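Local structure of neurotrypsin (Mus musculus, 6H8M) at residues Phe4-Val9 against Arg45-Lys50; Cys31-Thr36 against Met70-Cys75; Lys38-Ile43 against Gly51-Arg56; Arg56-Phe61 against His97-Gly102. The protein is a secreted serine protease with a role in neuronal plasticity, of which this chain is the third scavenger receptor cysteine-rich (SRCR) domain. One frame throughout, in Å; residues are numbered along the deposited sequence.

Contact 1 of 4, residues Phe4-Val9 against Arg45-Lys50; sequences FPIRLV and RQLGYK
At an outermost strand of the SRCR domain's five-stranded sheet, I6 and L8 of strand 6-10 meet Q46, in the last turn of helix 37-46, and the adjoining L47. Q46 makes the polar link. With CG anti to the backbone N (chi1 -172°) and the rest of the chain extended, its amide is carried to F4, two residues before the strand. NE2 donates to F4 O at 3.0 Å, the oxygen lying in the amide plane. OE1 accepts a hydrogen bond from a water 2.7 Å away, which accepts from F4 N, and a second bond comes from L82 N. The amide is held at both ends and its rotation is fixed. I6 CD1 covers one flat side of it, 3.5 Å from Q46 CD. The helix finishes in a Schellman motif, where G48, at positive phi, donates its N to R45 O and turns the chain away past L47. The two methyls of L47 divide the apolar work: CD2 lies 3.9 Å from I6 CG1, while CD1 rests 3.7 Å from L8 CG. R7, between these two, points to the other side of the strand, where it pairs with E20 and makes a cation-pi contact with W27.

Contact 2 of 4, residues Cys31-Thr36 against Met70-Cys75; sequences CDDGWT and MDNVKC
C31 and M70 hold the firm end of this contact, where the loop leaving strand 26-30 runs beside strand 68-74, its parallel neighbour in the SRCR sheet. C31 N donates to M70 O at 2.9 Å in an almost straight bond (171°). Just beyond, C31 CB presses on D71 O at 3.6 Å. This carbonyl oxygen is buried by the contact and finds no hydrogen-bond partner in the model, probably at some polar cost. The cysteine itself is also fixed by its disulfide to C95.

The outer end is looser and rests on one side-chain bond. D33 carries its carboxylate anti to the backbone N (chi1 -165°), out toward N72, whose ND2 donates to OD2 at 2.9 Å. The acceptor uses its anti lone pair, and the carboxylate and amide planes stand 69° apart, so the two groups cross rather than lie flat together. D33 is solvent-exposed here. It sits in a type II turn from D32 to W35, closed by W35 N on D32 O at 2.9 Å, with G34 supplying the positive phi.

Past the turn, the indole of W35 packs on I43 of helix 37-46 and donates NE1 to G102 O of strand 102-105, while V73 O on strand 68-74 accepts from H39 NE2 of the same helix.

Contact 3 of 4, residues Lys38-Ile43 against Gly51-Arg56; sequences KHAAVI and GPARAR
A40 and A41 of helix 37-46 sit against A53 and A55 of strand 53-56, and this small-residue interface is how the helix of the SRCR domain packs on the short antiparallel sheet formed by strands 53-56 and 102-105. The axes of the two short segments pass 6.3 Å apart at 117°, a close approach made possible by side chains that end at CB.

The alanines pack methyl onto peptide in both directions. A40 CB lies over the flat of the peptide joining R54 to A55, 3.6 Å from R54 C and equally far from A55 N. In return, A53 CB covers the peptide that joins A40 to A41, 3.6 Å from A40 C. The two methyls themselves come within 3.9 Å, whereas A55 CB stands a little farther off, 4.5 Å from A40 CB. A40 also reaches V103 on the partner strand. The A55 peptide is tied to the start of the helix by its N-H, which D37 OD1 accepts.

The longer side chains turn elsewhere. H39 leads its ring away from the strand and accepts the T36 N-H on ND1. R54 points outward, runs extended past CG and touches Y107. R56 starts out like R54 but bends at chi2 (-73°) and curls back along its own strand, so that NH1 donates to A55 O at 3.0 Å from a position tilted 32° out of the carbonyl plane.

Contact 4 of 4, residues Arg56-Phe61 against His97-Gly102; sequences RTMAYF and HSEDAG
Two consecutive left-handed backbone conformations, M58 at phi 52° and A59 at phi 49°, swing the chain round against S98 to D100. The turn aims A59 N at D100 O, 2.9 Å away in the carbonyl plane and on a lone pair, and lays the A59 methyl 3.6 Å from both H97 O and S98 O. S98 O receives a CA-H...O contact from M58, and a water bridges it to M58 O. The M58 side chain, bent at chi2 and chi3, runs alongside that of E99 with SD 3.9 Å from CG. A second water joins D100 O to R56 O and Y60 N. H97 ND1 donates to the syn lone pair of D100 OD2 at 2.8 Å; H97 NE2 is bonded to G66 O, and the carboxylate takes bonds from T29 OG1 and G64 N, so both groups are firmly placed. The Y60 ring offers one face to R56 CD, 3.6 Å above its centre. Where the segments enter regular structure, R56 N donates to G102 O at 2.9 Å, the return bond from G102 N being weak. R56 and G102 form an antiparallel hydrogen-bonded pair at one end of the SRCR domain's two-stranded sheet.

In the fold
From the N terminus, strand 6-10 opens contact 1, which closes only when the end of helix 37-46 comes back to it. Within that span the loop 31-36 opens contact 2, which closes only at 70-75, so contacts 1 and 2 cross. Contact 3 also opens there, on the helix, and strand 53-56 closes it soon after, crossing contact 1 but lying wholly within contact 2. Contact 4 shares R56 with contact 3, follows it in series, crosses contact 2 and closes at 97-102. Touches between them bind the domain: F4 packs on M70, I6 and L8 reach I43, and D32 OD2 meets M58 N. Together they tie the helix to both sheets, with contacts 1 and 4 on opposite sides of the centre.

Contact 1 of 4, residues Phe4-Val9 against Arg45-Lys50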
loop_
_atom_site.group_PDB
_atom_site.type_symbol
_atom_site.label_atom_id
_atom_site.label_comp_id
_atom_site.label_asym_id
_atom_site.label_seq_id
_atom_site.Cartn_x
_atom_site.Cartn_y
_atom_site.Cartn_z
ATOM N N PHE A 4 3.687 -10.621 4.749
ATOM C CA PHE A 4 2.506 -10.635 3.939
ATOM C C PHE A 4 2.906 -10.782 2.491
ATOM O O PHE A 4 3.790 -10.028 2.054
ATOM C CB PHE A 4 1.832 -9.261 4.016
ATOM C CG PHE A 4 1.232 -8.982 5.361
ATOM C CD1 PHE A 4 0.180 -9.738 5.818
ATOM C CD2 PHE A 4 1.688 -7.931 6.133
ATOM C CE1 PHE A 4 -0.398 -9.480 7.056
ATOM C CE2 PHE A 4 1.112 -7.665 7.366
ATOM C CZ PHE A 4 0.066 -8.439 7.824
ATOM N N PRO A 5 2.252 -11.628 1.687
ATOM C CA PRO A 5 2.385 -11.455 0.233
ATOM C C PRO A 5 1.798 -10.092 -0.183
ATOM O O PRO A 5 0.672 -9.720 0.263
ATOM C CB PRO A 5 1.600 -12.662 -0.340
ATOM C CG PRO A 5 1.461 -13.633 0.853
ATOM C CD PRO A 5 1.336 -12.716 2.054
ATOM N N ILE A 6 2.455 -9.438 -1.166
ATOM C CA ILE A 6 2.062 -8.159 -1.704
ATOM C C ILE A 6 2.259 -8.145 -3.212
ATOM O O ILE A 6 3.176 -8.873 -3.786
ATOM C CB ILE A 6 2.832 -7.009 -1.012
ATOM C CG1 ILE A 6 4.315 -7.061 -1.227
ATOM C CG2 ILE A 6 2.542 -6.979 0.463
ATOM C CD1 ILE A 6 4.989 -5.805 -0.716
ATOM N N ARG A 7 1.382 -7.407 -3.885
ATOM C CA ARG A 7 1.501 -7.197 -5.331
ATOM C C ARG A 7 0.999 -5.816 -5.667
ATOM O O ARG A 7 0.222 -5.253 -4.959
ATOM C CB ARG A 7 0.723 -8.279 -6.098
ATOM C CG ARG A 7 -0.789 -8.260 -5.939
ATOM C CD ARG A 7 -1.481 -9.420 -6.636
ATOM N NE ARG A 7 -2.923 -9.214 -6.507
ATOM C CZ ARG A 7 -3.827 -10.116 -6.757
ATOM N NH1 ARG A 7 -3.432 -11.318 -7.142
ATOM N NH2 ARG A 7 -5.104 -9.805 -6.641
ATOM N N LEU A 8 1.446 -5.286 -6.806
ATOM C CA LEU A 8 0.944 -4.056 -7.373
ATOM C C LEU A 8 0.087 -4.356 -8.627
ATOM O O LEU A 8 0.461 -5.273 -9.407
ATOM C CB LEU A 8 2.095 -3.135 -7.812
ATOM C CG LEU A 8 3.059 -2.790 -6.677
ATOM C CD1 LEU A 8 4.088 -1.801 -7.212
ATOM C CD2 LEU A 8 2.341 -2.267 -5.417
ATOM N N VAL A 9 -1.091 -3.737 -8.704
ATOM C CA VAL A 9 -2.055 -4.026 -9.767
ATOM C C VAL A 9 -2.469 -2.733 -10.469
ATOM O O VAL A 9 -2.558 -1.668 -9.874
ATOM C CB VAL A 9 -3.301 -4.699 -9.129
ATOM C CG1 VAL A 9 -4.303 -5.171 -10.205
ATOM C CG2 VAL A 9 -2.878 -5.891 -8.272
ATOM N N ARG A 45 10.426 -1.305 -0.936
ATOM C CA ARG A 45 11.561 -2.035 -0.338
ATOM C C ARG A 45 11.253 -3.534 -0.279
ATOM O O ARG A 45 12.048 -4.333 -0.684
ATOM C CB ARG A 45 11.943 -1.426 1.026
ATOM C CG ARG A 45 13.192 -2.036 1.670
ATOM C CD ARG A 45 13.639 -1.283 2.928
ATOM N NE ARG A 45 13.911 0.131 2.736
ATOM C CZ ARG A 45 13.158 1.133 3.186
ATOM N NH1 ARG A 45 12.106 0.924 3.973
ATOM N NH2 ARG A 45 13.470 2.366 2.824
ATOM N N GLN A 46 10.076 -3.918 0.197
ATOM C CA GLN A 46 9.711 -5.290 0.296
ATOM C C GLN A 46 9.697 -5.946 -1.102
ATOM O O GLN A 46 10.066 -7.132 -1.206
ATOM C CB GLN A 46 8.396 -5.488 1.030
ATOM C CG GLN A 46 8.114 -6.965 1.301
ATOM C CD GLN A 46 6.756 -7.304 1.845
ATOM O OE1 GLN A 46 6.176 -6.591 2.640
ATOM N NE2 GLN A 46 6.309 -8.496 1.545
ATOM N N LEU A 47 9.264 -5.205 -2.121
ATOM C CA LEU A 47 9.222 -5.701 -3.484
ATOM C C LEU A 47 10.604 -5.764 -4.148
ATOM O O LEU A 47 10.712 -6.288 -5.250
ATOM C CB LEU A 47 8.298 -4.773 -4.276
ATOM C CG LEU A 47 6.803 -4.914 -4.010
ATOM C CD1 LEU A 47 6.039 -3.803 -4.731
ATOM C CD2 LEU A 47 6.303 -6.274 -4.439
ATOM N N GLY A 48 11.621 -5.245 -3.482
ATOM C CA GLY A 48 12.991 -5.374 -3.959
ATOM C C GLY A 48 13.495 -4.173 -4.710
ATOM O O GLY A 48 14.599 -4.237 -5.210
ATOM N N TYR A 49 12.781 -3.030 -4.673
ATOM C CA TYR A 49 13.213 -1.807 -5.289
ATOM C C TYR A 49 13.984 -0.988 -4.234
ATOM O O TYR A 49 13.713 -1.072 -3.057
ATOM C CB TYR A 49 12.040 -1.028 -5.879
ATOM C CG TYR A 49 11.303 -1.821 -6.914
ATOM C CD1 TYR A 49 11.969 -2.230 -8.055
ATOM C CD2 TYR A 49 10.054 -2.346 -6.671
ATOM C CE1 TYR A 49 11.368 -3.070 -8.977
ATOM C CE2 TYR A 49 9.413 -3.141 -7.605
ATOM C CZ TYR A 49 10.085 -3.530 -8.741
ATOM O OH TYR A 49 9.453 -4.296 -9.667
ATOM N N LYS A 50 14.958 -0.214 -4.697
ATOM C CA LYS A 50 15.926 0.457 -3.840
ATOM C C LYS A 50 15.818 1.981 -3.936
ATOM O O LYS A 50 16.399 2.690 -3.083
ATOM C CB LYS A 50 17.343 0.060 -4.263
ATOM C CG LYS A 50 17.546 -1.433 -4.407
ATOM C CD LYS A 50 17.436 -2.184 -3.080
ATOM C CE LYS A 50 17.571 -3.680 -3.255
ATOM N NZ LYS A 50 18.349 -4.309 -2.167
HETATM O O HOH W 1 5.264 -7.958 4.793
#

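Contact 2 of 4, residues Cys31-Thr36 against Met70-Cys75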
loop_
_atom_site.group_PDB
_atom_site.type_symbol
_atom_site.label_atom_id
_atom_site.label_comp_id
_atom_site.label_asym_id
_atom_site.label_seq_id
_atom_site.Cartn_x
_atom_site.Cartn_y
_atom_site.Cartn_z
ATOM N N CYS A 31 -6.401 0.926 2.844
ATOM C CA CYS A 31 -6.985 2.279 2.888
ATOM C C CYS A 31 -5.869 3.353 2.888
ATOM O O CYS A 31 -4.864 3.192 3.543
ATOM C CB CYS A 31 -7.854 2.448 4.126
ATOM S SG CYS A 31 -8.746 4.017 4.135
ATOM N N ASP A 32 -6.110 4.483 2.215
ATOM C CA ASP A 32 -5.087 5.520 2.061
ATOM C C ASP A 32 -5.050 6.478 3.247
ATOM O O ASP A 32 -4.305 7.440 3.191
ATOM C CB ASP A 32 -5.257 6.279 0.738
ATOM C CG ASP A 32 -6.504 7.168 0.707
ATOM O OD1 ASP A 32 -7.258 7.175 1.710
ATOM O OD2 ASP A 32 -6.767 7.786 -0.333
ATOM N N ASP A 33 -5.880 6.262 4.300
ATOM C CA ASP A 33 -5.923 7.154 5.428
ATOM C C ASP A 33 -4.537 7.093 6.084
ATOM O O ASP A 33 -4.067 6.005 6.514
ATOM C CB ASP A 33 -7.008 6.711 6.413
ATOM C CG ASP A 33 -7.280 7.856 7.371
ATOM O OD1 ASP A 33 -7.642 8.956 6.884
ATOM O OD2 ASP A 33 -6.949 7.689 8.529
ATOM N N GLY A 34 -3.867 8.227 6.125
ATOM C CA GLY A 34 -2.526 8.258 6.700
ATOM C C GLY A 34 -1.436 7.683 5.783
ATOM O O GLY A 34 -0.335 7.494 6.267
ATOM N N TRP A 35 -1.734 7.359 4.505
ATOM C CA TRP A 35 -0.785 6.724 3.620
ATOM C C TRP A 35 0.113 7.817 3.000
ATOM O O TRP A 35 -0.408 8.781 2.466
ATOM C CB TRP A 35 -1.526 5.903 2.530
ATOM C CG TRP A 35 -0.680 5.071 1.612
ATOM C CD1 TRP A 35 -0.321 5.392 0.321
ATOM C CD2 TRP A 35 -0.230 3.707 1.814
ATOM N NE1 TRP A 35 0.396 4.356 -0.203
ATOM C CE2 TRP A 35 0.462 3.320 0.667
ATOM C CE3 TRP A 35 -0.312 2.830 2.894
ATOM C CZ2 TRP A 35 1.035 2.058 0.522
ATOM C CZ3 TRP A 35 0.277 1.599 2.770
ATOM C CH2 TRP A 35 0.985 1.233 1.625
ATOM N N THR A 36 1.426 7.667 3.154
ATOM C CA THR A 36 2.385 8.695 2.685
ATOM C C THR A 36 3.548 8.018 1.964
ATOM O O THR A 36 3.496 6.795 1.760
ATOM C CB THR A 36 2.932 9.506 3.866
ATOM O OG1 THR A 36 3.806 8.658 4.609
ATOM C CG2 THR A 36 1.842 10.033 4.772
ATOM N N MET A 70 -6.373 -3.444 5.588
ATOM C CA MET A 70 -5.717 -2.600 6.579
ATOM C C MET A 70 -6.200 -1.166 6.343
ATOM O O MET A 70 -6.401 -0.758 5.177
ATOM C CB MET A 70 -4.180 -2.674 6.493
ATOM C CG MET A 70 -3.648 -4.079 6.347
ATOM S SD MET A 70 -1.858 -4.186 5.938
ATOM C CE MET A 70 -1.551 -5.904 6.329
ATOM N N ASP A 71 -6.383 -0.454 7.448
ATOM C CA ASP A 71 -7.145 0.814 7.576
ATOM C C ASP A 71 -6.214 1.958 7.951
ATOM O O ASP A 71 -6.366 3.074 7.385
ATOM C CB ASP A 71 -8.197 0.772 8.693
ATOM C CG ASP A 71 -9.466 0.005 8.367
ATOM O OD1 ASP A 71 -10.109 0.343 7.331
ATOM O OD2 ASP A 71 -9.789 -0.940 9.143
ATOM N N ASN A 72 -5.257 1.702 8.852
ATOM C CA ASN A 72 -4.380 2.752 9.319
ATOM C C ASN A 72 -3.040 2.174 9.725
ATOM O O ASN A 72 -2.795 1.921 10.892
ATOM C CB ASN A 72 -4.937 3.492 10.546
ATOM C CG ASN A 72 -5.324 4.916 10.219
ATOM O OD1 ASN A 72 -4.494 5.824 10.301
ATOM N ND2 ASN A 72 -6.574 5.110 9.843
ATOM N N VAL A 73 -2.155 2.079 8.752
ATOM C CA VAL A 73 -0.835 1.550 8.950
ATOM C C VAL A 73 0.040 2.723 9.390
ATOM O O VAL A 73 -0.119 3.781 8.778
ATOM C CB VAL A 73 -0.343 0.947 7.614
ATOM C CG1 VAL A 73 1.043 0.354 7.728
ATOM C CG2 VAL A 73 -1.315 -0.080 7.059
ATOM N N LYS A 74 0.888 2.540 10.416
ATOM C CA LYS A 74 1.922 3.501 10.818
ATOM C C LYS A 74 3.290 2.923 10.453
ATOM O O LYS A 74 3.616 1.846 10.852
ATOM C CB LYS A 74 1.890 3.811 12.318
ATOM C CG LYS A 74 2.735 5.013 12.743
ATOM C CD LYS A 74 2.489 5.478 14.183
ATOM C CE LYS A 74 3.475 6.532 14.627
ATOM N NZ LYS A 74 3.005 7.271 15.827
ATOM N N CYS A 75 4.029 3.619 9.594
ATOM C CA CYS A 75 5.364 3.207 9.122
ATOM C C CYS A 75 6.308 4.367 9.507
ATOM O O CYS A 75 5.948 5.546 9.338
ATOM C CB CYS A 75 5.385 2.974 7.595
ATOM S SG CYS A 75 4.544 1.444 7.002
#

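Contact 3 of 4, residues Lys38-Ile43 against Gly51-Arg56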
loop_
_atom_site.group_PDB
_atom_site.type_symbol
_atom_site.label_atom_id
_atom_site.label_comp_id
_atom_site.label_asym_id
_atom_site.label_seq_id
_atom_site.Cartn_x
_atom_site.Cartn_y
_atom_site.Cartn_z
ATOM N N LYS A 38 6.467 7.408 3.175
ATOM C CA LYS A 38 7.090 6.411 4.084
ATOM C C LYS A 38 6.444 5.039 3.830
ATOM O O LYS A 38 7.201 4.066 3.714
ATOM C CB LYS A 38 6.906 6.856 5.537
ATOM C CG LYS A 38 7.514 8.208 5.883
ATOM C CD LYS A 38 7.379 8.565 7.348
ATOM C CE LYS A 38 8.185 9.784 7.747
ATOM N NZ LYS A 38 7.551 11.042 7.289
ATOM N N HIS A 39 5.110 4.965 3.710
ATOM C CA HIS A 39 4.481 3.707 3.372
ATOM C C HIS A 39 4.949 3.179 2.030
ATOM O O HIS A 39 5.214 1.961 1.865
ATOM C CB HIS A 39 2.951 3.851 3.437
ATOM C CG HIS A 39 2.473 4.335 4.763
ATOM N ND1 HIS A 39 2.512 5.669 5.131
ATOM C CD2 HIS A 39 1.932 3.670 5.800
ATOM C CE1 HIS A 39 2.131 5.801 6.402
ATOM N NE2 HIS A 39 1.721 4.587 6.833
ATOM N N ALA A 40 5.019 4.055 1.034
ATOM C CA ALA A 40 5.446 3.679 -0.264
ATOM C C ALA A 40 6.871 3.142 -0.259
ATOM O O ALA A 40 7.111 2.079 -0.933
ATOM C CB ALA A 40 5.360 4.830 -1.240
ATOM N N ALA A 41 7.743 3.733 0.562
ATOM C CA ALA A 41 9.142 3.267 0.677
ATOM C C ALA A 41 9.149 1.815 1.170
ATOM O O ALA A 41 9.917 0.963 0.633
ATOM C CB ALA A 41 9.992 4.190 1.567
ATOM N N VAL A 42 8.279 1.488 2.132
ATOM C CA VAL A 42 8.283 0.216 2.729
ATOM C C VAL A 42 7.746 -0.840 1.735
ATOM O O VAL A 42 8.319 -1.900 1.556
ATOM C CB VAL A 42 7.484 0.180 4.039
ATOM C CG1 VAL A 42 7.296 -1.259 4.551
ATOM C CG2 VAL A 42 8.148 1.038 5.104
ATOM N N ILE A 43 6.649 -0.523 1.066
ATOM C CA ILE A 43 6.141 -1.456 0.049
ATOM C C ILE A 43 7.180 -1.720 -1.026
ATOM O O ILE A 43 7.422 -2.905 -1.410
ATOM C CB ILE A 43 4.854 -0.862 -0.561
ATOM C CG1 ILE A 43 3.735 -0.750 0.468
ATOM C CG2 ILE A 43 4.439 -1.687 -1.787
ATOM C CD1 ILE A 43 3.301 -2.055 1.056
ATOM N N GLY A 51 15.204 2.486 -5.002
ATOM C CA GLY A 51 15.186 3.933 -5.288
ATOM C C GLY A 51 14.093 4.690 -4.531
ATOM O O GLY A 51 13.427 4.131 -3.651
ATOM N N PRO A 52 13.883 5.978 -4.878
ATOM C CA PRO A 52 12.875 6.816 -4.234
ATOM C C PRO A 52 11.490 6.206 -4.538
ATOM O O PRO A 52 11.339 5.593 -5.592
ATOM C CB PRO A 52 13.025 8.210 -4.877
ATOM C CG PRO A 52 14.236 8.136 -5.765
ATOM C CD PRO A 52 14.546 6.676 -5.993
ATOM N N ALA A 53 10.562 6.284 -3.576
ATOM C CA ALA A 53 9.143 5.782 -3.828
ATOM C C ALA A 53 8.190 6.918 -3.551
ATOM O O ALA A 53 8.507 7.812 -2.718
ATOM C CB ALA A 53 8.854 4.661 -2.886
ATOM N N ARG A 54 7.028 6.894 -4.200
ATOM C CA ARG A 54 6.011 7.943 -3.945
ATOM C C ARG A 54 4.637 7.297 -3.743
ATOM O O ARG A 54 4.298 6.381 -4.506
ATOM C CB ARG A 54 5.980 8.948 -5.098
ATOM C CG ARG A 54 7.110 9.964 -5.051
ATOM C CD ARG A 54 6.781 11.202 -5.858
ATOM N NE ARG A 54 7.871 12.164 -5.852
ATOM C CZ ARG A 54 7.863 13.304 -6.529
ATOM N NH1 ARG A 54 6.793 13.651 -7.222
ATOM N NH2 ARG A 54 8.924 14.090 -6.512
ATOM N N ALA A 55 3.891 7.758 -2.739
ATOM C CA ALA A 55 2.515 7.279 -2.552
ATOM C C ALA A 55 1.591 7.784 -3.680
ATOM O O ALA A 55 1.718 8.947 -4.161
ATOM C CB ALA A 55 1.987 7.770 -1.232
ATOM N N ARG A 56 0.554 6.973 -4.012
ATOM C CA ARG A 56 -0.556 7.489 -4.778
ATOM C C ARG A 56 -1.835 7.082 -4.071
ATOM O O ARG A 56 -1.937 5.937 -3.647
ATOM C CB ARG A 56 -0.520 6.837 -6.150
ATOM C CG ARG A 56 0.587 7.321 -7.096
ATOM C CD ARG A 56 0.273 8.720 -7.610
ATOM N NE ARG A 56 1.323 9.347 -8.425
ATOM C CZ ARG A 56 2.215 10.232 -7.995
ATOM N NH1 ARG A 56 2.373 10.478 -6.702
ATOM N NH2 ARG A 56 2.982 10.839 -8.878
#

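Contact 4 of 4, residues Arg56-Phe61 against His97-Gly102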
loop_
_atom_site.group_PDB
_atom_site.type_symbol
_atom_site.label_atom_id
_atom_site.label_comp_id
_atom_site.label_asym_id
_atom_site.label_seq_id
_atom_site.Cartn_x
_atom_site.Cartn_y
_atom_site.Cartn_z
ATOM N N ARG A 56 0.554 6.973 -4.012
ATOM C CA ARG A 56 -0.556 7.489 -4.778
ATOM C C ARG A 56 -1.835 7.082 -4.071
ATOM O O ARG A 56 -1.937 5.937 -3.647
ATOM C CB ARG A 56 -0.520 6.837 -6.150
ATOM C CG ARG A 56 0.587 7.321 -7.096
ATOM C CD ARG A 56 0.273 8.720 -7.610
ATOM N NE ARG A 56 1.323 9.347 -8.425
ATOM C CZ ARG A 56 2.215 10.232 -7.995
ATOM N NH1 ARG A 56 2.373 10.478 -6.702
ATOM N NH2 ARG A 56 2.982 10.839 -8.878
ATOM N N THR A 57 -2.743 8.038 -3.856
ATOM C CA THR A 57 -3.895 7.828 -2.923
ATOM C C THR A 57 -5.176 7.858 -3.745
ATOM O O THR A 57 -5.193 8.175 -4.942
ATOM C CB THR A 57 -3.823 8.848 -1.787
ATOM O OG1 THR A 57 -3.714 10.122 -2.412
ATOM C CG2 THR A 57 -2.663 8.553 -0.872
ATOM N N MET A 58 -6.292 7.664 -3.061
ATOM C CA MET A 58 -7.626 7.811 -3.602
ATOM C C MET A 58 -7.787 7.006 -4.907
ATOM O O MET A 58 -8.357 7.518 -5.890
ATOM C CB MET A 58 -7.961 9.283 -3.851
ATOM C CG MET A 58 -8.063 10.077 -2.614
ATOM S SD MET A 58 -9.465 9.410 -1.504
ATOM C CE MET A 58 -10.912 10.148 -2.239
ATOM N N ALA A 59 -7.447 5.698 -4.846
ATOM C CA ALA A 59 -7.670 4.769 -5.939
ATOM C C ALA A 59 -7.152 5.356 -7.253
ATOM O O ALA A 59 -7.794 5.294 -8.340
ATOM C CB ALA A 59 -9.149 4.424 -6.076
ATOM N N TYR A 60 -5.895 5.798 -7.225
ATOM C CA TYR A 60 -5.266 6.490 -8.354
ATOM C C TYR A 60 -5.204 5.609 -9.575
ATOM O O TYR A 60 -5.485 6.143 -10.632
ATOM C CB TYR A 60 -3.824 6.891 -7.945
ATOM C CG TYR A 60 -3.073 7.622 -9.014
ATOM C CD1 TYR A 60 -3.177 9.003 -9.096
ATOM C CD2 TYR A 60 -2.220 6.964 -9.856
ATOM C CE1 TYR A 60 -2.488 9.677 -10.100
ATOM C CE2 TYR A 60 -1.498 7.642 -10.848
ATOM C CZ TYR A 60 -1.688 8.997 -10.992
ATOM O OH TYR A 60 -1.008 9.708 -11.908
ATOM N N PHE A 61 -4.847 4.339 -9.385
ATOM C CA PHE A 61 -4.795 3.375 -10.419
ATOM C C PHE A 61 -6.124 2.638 -10.636
ATOM O O PHE A 61 -6.136 1.698 -11.450
ATOM C CB PHE A 61 -3.694 2.356 -10.106
ATOM C CG PHE A 61 -2.305 2.963 -10.020
ATOM C CD1 PHE A 61 -1.609 3.403 -11.130
ATOM C CD2 PHE A 61 -1.721 3.190 -8.780
ATOM C CE1 PHE A 61 -0.341 3.964 -11.004
ATOM C CE2 PHE A 61 -0.472 3.762 -8.691
ATOM C CZ PHE A 61 0.207 4.189 -9.774
ATOM N N HIS A 97 -13.439 1.442 -1.278
ATOM C CA HIS A 97 -12.412 1.154 -2.299
ATOM C C HIS A 97 -11.975 2.414 -3.059
ATOM O O HIS A 97 -10.888 2.451 -3.662
ATOM C CB HIS A 97 -12.858 0.010 -3.222
ATOM C CG HIS A 97 -12.687 -1.345 -2.622
ATOM N ND1 HIS A 97 -11.423 -1.880 -2.384
ATOM C CD2 HIS A 97 -13.589 -2.258 -2.196
ATOM C CE1 HIS A 97 -11.579 -3.085 -1.834
ATOM N NE2 HIS A 97 -12.887 -3.351 -1.731
ATOM N N SER A 98 -12.788 3.453 -3.022
ATOM C CA SER A 98 -12.425 4.756 -3.582
ATOM C C SER A 98 -11.201 5.371 -2.882
ATOM O O SER A 98 -10.633 6.285 -3.420
ATOM C CB SER A 98 -13.622 5.653 -3.560
ATOM O OG SER A 98 -14.092 5.830 -2.247
ATOM N N GLU A 99 -10.786 4.842 -1.720
ATOM C CA GLU A 99 -9.634 5.323 -0.932
ATOM C C GLU A 99 -8.461 4.331 -0.972
ATOM O O GLU A 99 -7.483 4.473 -0.211
ATOM C CB GLU A 99 -10.078 5.544 0.530
ATOM C CG GLU A 99 -11.150 6.620 0.690
ATOM C CD GLU A 99 -11.912 6.499 2.005
ATOM O OE1 GLU A 99 -12.752 5.608 2.120
ATOM O OE2 GLU A 99 -11.621 7.274 2.924
ATOM N N ASP A 100 -8.489 3.381 -1.907
ATOM C CA ASP A 100 -7.431 2.366 -1.996
ATOM C C ASP A 100 -6.076 3.017 -2.259
ATOM O O ASP A 100 -5.958 3.947 -3.108
ATOM C CB ASP A 100 -7.723 1.325 -3.071
ATOM C CG ASP A 100 -8.782 0.294 -2.643
ATOM O OD1 ASP A 100 -9.090 0.186 -1.418
ATOM O OD2 ASP A 100 -9.259 -0.430 -3.535
ATOM N N ALA A 101 -5.042 2.529 -1.567
ATOM C CA ALA A 101 -3.698 3.091 -1.634
ATOM C C ALA A 101 -2.899 2.449 -2.769
ATOM O O ALA A 101 -3.117 1.263 -3.094
ATOM C CB ALA A 101 -3.030 2.797 -0.288
ATOM N N GLY A 102 -1.891 3.188 -3.196
ATOM C CA GLY A 102 -1.013 2.790 -4.270
ATOM C C GLY A 102 0.369 3.337 -4.090
ATOM O O GLY A 102 0.571 4.178 -3.207
HETATM O O HOH W 2 -4.256 4.591 -5.021
HETATM O O HOH W 3 -11.399 7.815 -5.508
#